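Long-range contact in viral CASP8 and FADD-like apoptosis regulator (Molluscum contagiosum virus subtype 1, PDB 2BBR), which inhibits death-receptor-induced apoptosis by interfering with caspase-8 recruitment and activation at the death-inducing signaling complex, and suppresses host NF-kappa-B activation: residues 21-33 with 134-146. Numbering follows the deposited sequence.
Sequences DSHEDSLLLFLCH and SRFVELVLALENV
Phe-30 of helix 22-31 is a knob in a hole formed by Val-137, Val-140, Leu-141 and Glu-144 of helix 136-145. Its CG is anti to the backbone N (chi1 173°), which carries the ring across to the second helix. Val-137 lies over one face: its CG1 makes a CH-pi contact 3.9 Å from the centroid of the Phe-30 ring. The same methyl also meets Leu-27 CD2. Leu-141 CG sits in the ring plane at the edge, 3.7 Å from Phe-30 CD1, and Val-140 CG1 approaches the edge near CE1 and CZ. Leu-141 then reaches on to His-33. Its CD2 stands over the centre of the imidazole, 3.6 Å from the His-33 ring centroid and almost on the ring normal.

The other end of the contact is polar. Arg-135 NE donates to His-23 ND1 at 3.1 Å, in a bent bond. The acceptor lies in the guanidinium plane, but the donor is tilted out of the imidazole plane, and the two planes are 43° apart. Ser-26 CB packs over one guanidinium face. At the guanidinium edge, Arg-135 NH1 forms a salt bridge with Glu-138 OE1 (3.1 Å), whose hydrogen bond is weak. The bond from NE and the salt bridge at NH1 probably limit rotation of the guanidinium. A water links that OE1 to Ser-26 OG. His-23 NE2 is hydrogen-bonded to Glu-105 OE1, so both ring nitrogens have partners. Glu-144 is held by Arg-97 and Tyr-96, and Arg-97 also makes a cation-pi contact with Phe-30.

The axes of the two segments come within 10.1 Å, their N-to-C directions 30° apart. Helix 22-31 lies in the first death effector domain and helix 136-145 in the second. With Met-100 and Val-101 of helix 95-104 also touching Phe-30, this is an apolar interface with a polar margin, joining the tandem death effector domains of a viral FLIP.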
# COMPACT_ATOMS: atom_id res chain seq x y z
N ASP A 21 2.79 -3.12 -14.77
CA ASP A 21 2.03 -4.30 -15.16
C ASP A 21 0.80 -4.40 -14.26
O ASP A 21 0.59 -3.54 -13.40
CB ASP A 21 2.90 -5.57 -15.07
CG ASP A 21 3.33 -5.91 -13.66
OD1 ASP A 21 4.32 -6.67 -13.52
OD2 ASP A 21 2.70 -5.44 -12.69
N SER A 22 -0.01 -5.44 -14.46
CA SER A 22 -1.23 -5.61 -13.68
C SER A 22 -1.02 -5.72 -12.17
O SER A 22 -1.84 -5.25 -11.39
CB SER A 22 -2.01 -6.82 -14.19
OG SER A 22 -2.46 -6.61 -15.51
N HIS A 23 0.07 -6.37 -11.75
CA HIS A 23 0.32 -6.50 -10.33
C HIS A 23 0.61 -5.13 -9.74
O HIS A 23 0.05 -4.74 -8.71
CB HIS A 23 1.51 -7.43 -10.07
CG HIS A 23 1.76 -7.69 -8.62
ND1 HIS A 23 0.91 -8.46 -7.85
CD2 HIS A 23 2.73 -7.26 -7.79
CE1 HIS A 23 1.35 -8.49 -6.60
NE2 HIS A 23 2.46 -7.77 -6.54
N GLU A 24 1.48 -4.37 -10.39
CA GLU A 24 1.83 -3.04 -9.93
C GLU A 24 0.60 -2.14 -9.90
O GLU A 24 0.45 -1.33 -8.99
CB GLU A 24 2.92 -2.44 -10.83
CG GLU A 24 4.22 -3.22 -10.76
CD GLU A 24 5.22 -2.79 -11.82
OE1 GLU A 24 4.86 -2.79 -13.01
OE2 GLU A 24 6.37 -2.46 -11.46
N ASP A 25 -0.29 -2.28 -10.88
CA ASP A 25 -1.51 -1.48 -10.91
C ASP A 25 -2.33 -1.76 -9.65
O ASP A 25 -2.86 -0.83 -9.03
CB ASP A 25 -2.38 -1.84 -12.12
CG ASP A 25 -1.77 -1.41 -13.44
OD1 ASP A 25 -0.96 -0.45 -13.45
OD2 ASP A 25 -2.13 -2.01 -14.48
N SER A 26 -2.44 -3.03 -9.28
CA SER A 26 -3.19 -3.42 -8.10
C SER A 26 -2.59 -2.81 -6.84
O SER A 26 -3.32 -2.37 -5.95
CB SER A 26 -3.22 -4.95 -7.98
OG SER A 26 -3.95 -5.36 -6.84
N LEU A 27 -1.27 -2.79 -6.76
CA LEU A 27 -0.60 -2.22 -5.60
C LEU A 27 -0.88 -0.73 -5.50
O LEU A 27 -1.14 -0.21 -4.41
CB LEU A 27 0.91 -2.47 -5.66
CG LEU A 27 1.34 -3.94 -5.71
CD1 LEU A 27 2.85 -4.03 -5.71
CD2 LEU A 27 0.76 -4.68 -4.52
N LEU A 28 -0.84 -0.02 -6.62
CA LEU A 28 -1.11 1.41 -6.60
C LEU A 28 -2.56 1.67 -6.23
O LEU A 28 -2.85 2.59 -5.46
CB LEU A 28 -0.78 2.05 -7.94
CG LEU A 28 0.70 2.08 -8.33
CD1 LEU A 28 0.89 2.96 -9.55
CD2 LEU A 28 1.53 2.62 -7.16
N LEU A 29 -3.48 0.88 -6.77
CA LEU A 29 -4.89 1.07 -6.44
C LEU A 29 -5.09 0.89 -4.94
O LEU A 29 -5.86 1.62 -4.32
CB LEU A 29 -5.76 0.08 -7.22
CG LEU A 29 -6.04 0.44 -8.68
CD1 LEU A 29 -6.83 -0.66 -9.34
CD2 LEU A 29 -6.80 1.76 -8.74
N PHE A 30 -4.38 -0.07 -4.35
CA PHE A 30 -4.47 -0.31 -2.91
C PHE A 30 -3.94 0.90 -2.15
O PHE A 30 -4.54 1.36 -1.18
CB PHE A 30 -3.68 -1.56 -2.54
CG PHE A 30 -3.57 -1.79 -1.06
CD1 PHE A 30 -4.58 -2.44 -0.36
CD2 PHE A 30 -2.45 -1.36 -0.37
CE1 PHE A 30 -4.47 -2.65 1.03
CE2 PHE A 30 -2.33 -1.57 1.00
CZ PHE A 30 -3.34 -2.21 1.70
N LEU A 31 -2.80 1.43 -2.60
CA LEU A 31 -2.21 2.60 -1.94
C LEU A 31 -3.17 3.79 -1.96
O LEU A 31 -3.15 4.63 -1.06
CB LEU A 31 -0.90 3.00 -2.63
CG LEU A 31 0.32 2.10 -2.40
CD1 LEU A 31 1.49 2.63 -3.22
CD2 LEU A 31 0.68 2.07 -0.92
N CYS A 32 -4.00 3.85 -3.00
CA CYS A 32 -4.96 4.94 -3.17
C CYS A 32 -6.35 4.60 -2.63
O CYS A 32 -7.29 5.35 -2.86
CB CYS A 32 -5.10 5.30 -4.65
SG CYS A 32 -3.60 5.86 -5.45
N HIS A 33 -6.46 3.49 -1.92
CA HIS A 33 -7.76 3.04 -1.41
C HIS A 33 -8.56 4.05 -0.60
O HIS A 33 -9.77 4.18 -0.80
CB HIS A 33 -7.58 1.76 -0.59
CG HIS A 33 -8.87 1.09 -0.23
ND1 HIS A 33 -9.63 0.42 -1.16
CD2 HIS A 33 -9.53 0.99 0.94
CE1 HIS A 33 -10.72 -0.06 -0.57
NE2 HIS A 33 -10.67 0.28 0.71
N SER A 134 -6.11 -14.34 -5.22
CA SER A 134 -6.07 -13.13 -4.40
C SER A 134 -4.67 -12.74 -3.95
O SER A 134 -3.93 -13.54 -3.38
CB SER A 134 -6.95 -13.30 -3.16
OG SER A 134 -8.31 -13.45 -3.51
N ARG A 135 -4.31 -11.48 -4.19
CA ARG A 135 -3.01 -10.94 -3.80
C ARG A 135 -3.05 -10.58 -2.31
O ARG A 135 -4.12 -10.50 -1.72
CB ARG A 135 -2.70 -9.66 -4.59
CG ARG A 135 -2.75 -9.79 -6.11
CD ARG A 135 -2.33 -8.47 -6.75
NE ARG A 135 -2.20 -8.56 -8.20
CZ ARG A 135 -3.20 -8.48 -9.06
NH1 ARG A 135 -4.44 -8.31 -8.63
NH2 ARG A 135 -2.97 -8.58 -10.37
N PHE A 136 -1.88 -10.34 -1.72
CA PHE A 136 -1.84 -9.96 -0.31
C PHE A 136 -2.64 -8.68 -0.07
O PHE A 136 -3.37 -8.58 0.92
CB PHE A 136 -0.40 -9.75 0.16
CG PHE A 136 -0.29 -9.41 1.63
CD1 PHE A 136 -0.55 -10.36 2.60
CD2 PHE A 136 0.05 -8.12 2.03
CE1 PHE A 136 -0.47 -10.04 3.96
CE2 PHE A 136 0.13 -7.79 3.38
CZ PHE A 136 -0.13 -8.75 4.34
N VAL A 137 -2.52 -7.69 -0.96
CA VAL A 137 -3.27 -6.45 -0.75
C VAL A 137 -4.76 -6.71 -0.79
O VAL A 137 -5.54 -6.03 -0.13
CB VAL A 137 -2.91 -5.35 -1.78
CG1 VAL A 137 -1.50 -4.86 -1.54
CG2 VAL A 137 -3.07 -5.88 -3.20
N GLU A 138 -5.18 -7.71 -1.56
CA GLU A 138 -6.59 -8.04 -1.64
C GLU A 138 -7.02 -8.74 -0.34
O GLU A 138 -8.14 -8.55 0.13
CB GLU A 138 -6.86 -8.88 -2.89
CG GLU A 138 -6.78 -8.01 -4.15
CD GLU A 138 -6.60 -8.78 -5.45
OE1 GLU A 138 -6.70 -8.15 -6.53
OE2 GLU A 138 -6.35 -10.00 -5.41
N LEU A 139 -6.12 -9.52 0.25
CA LEU A 139 -6.40 -10.18 1.52
C LEU A 139 -6.55 -9.08 2.59
O LEU A 139 -7.46 -9.14 3.42
CB LEU A 139 -5.25 -11.11 1.91
CG LEU A 139 -5.26 -11.67 3.33
CD1 LEU A 139 -6.54 -12.46 3.58
CD2 LEU A 139 -4.04 -12.56 3.55
N VAL A 140 -5.67 -8.09 2.57
CA VAL A 140 -5.75 -7.00 3.54
C VAL A 140 -7.09 -6.27 3.41
O VAL A 140 -7.76 -6.02 4.42
CB VAL A 140 -4.59 -6.00 3.36
CG1 VAL A 140 -4.77 -4.80 4.29
CG2 VAL A 140 -3.26 -6.69 3.64
N LEU A 141 -7.49 -5.94 2.19
CA LEU A 141 -8.76 -5.25 2.02
C LEU A 141 -9.93 -6.11 2.49
O LEU A 141 -10.88 -5.60 3.09
CB LEU A 141 -8.96 -4.85 0.55
CG LEU A 141 -8.02 -3.75 0.04
CD1 LEU A 141 -8.32 -3.47 -1.42
CD2 LEU A 141 -8.20 -2.48 0.87
N ALA A 142 -9.87 -7.41 2.24
CA ALA A 142 -10.94 -8.31 2.67
C ALA A 142 -11.05 -8.29 4.20
O ALA A 142 -12.15 -8.25 4.75
CB ALA A 142 -10.68 -9.72 2.18
N LEU A 143 -9.91 -8.31 4.88
CA LEU A 143 -9.90 -8.27 6.34
C LEU A 143 -10.43 -6.92 6.83
O LEU A 143 -11.17 -6.85 7.81
CB LEU A 143 -8.48 -8.50 6.87
CG LEU A 143 -7.92 -9.91 6.70
CD1 LEU A 143 -6.42 -9.90 6.93
CD2 LEU A 143 -8.61 -10.88 7.65
N GLU A 144 -10.05 -5.84 6.14
CA GLU A 144 -10.51 -4.51 6.50
C GLU A 144 -12.02 -4.40 6.35
O GLU A 144 -12.70 -3.82 7.19
CB GLU A 144 -9.91 -3.45 5.57
CG GLU A 144 -8.52 -2.96 5.89
CD GLU A 144 -8.09 -1.86 4.94
OE1 GLU A 144 -8.93 -0.97 4.64
OE2 GLU A 144 -6.93 -1.87 4.50
N ASN A 145 -12.53 -4.97 5.27
CA ASN A 145 -13.95 -4.87 4.98
C ASN A 145 -14.89 -5.53 5.97
O ASN A 145 -16.07 -5.19 6.02
CB ASN A 145 -14.22 -5.34 3.54
CG ASN A 145 -13.63 -4.40 2.51
OD1 ASN A 145 -13.35 -3.24 2.81
ND2 ASN A 145 -13.45 -4.89 1.28
N VAL A 146 -14.37 -6.47 6.76
CA VAL A 146 -15.20 -7.12 7.78
C VAL A 146 -14.78 -6.64 9.18
O VAL A 146 -15.27 -7.14 10.19
CB VAL A 146 -15.11 -8.66 7.72
CG1 VAL A 146 -15.63 -9.16 6.38
CG2 VAL A 146 -13.69 -9.13 7.96
O HOH W 1 -6.68 -5.41 -6.86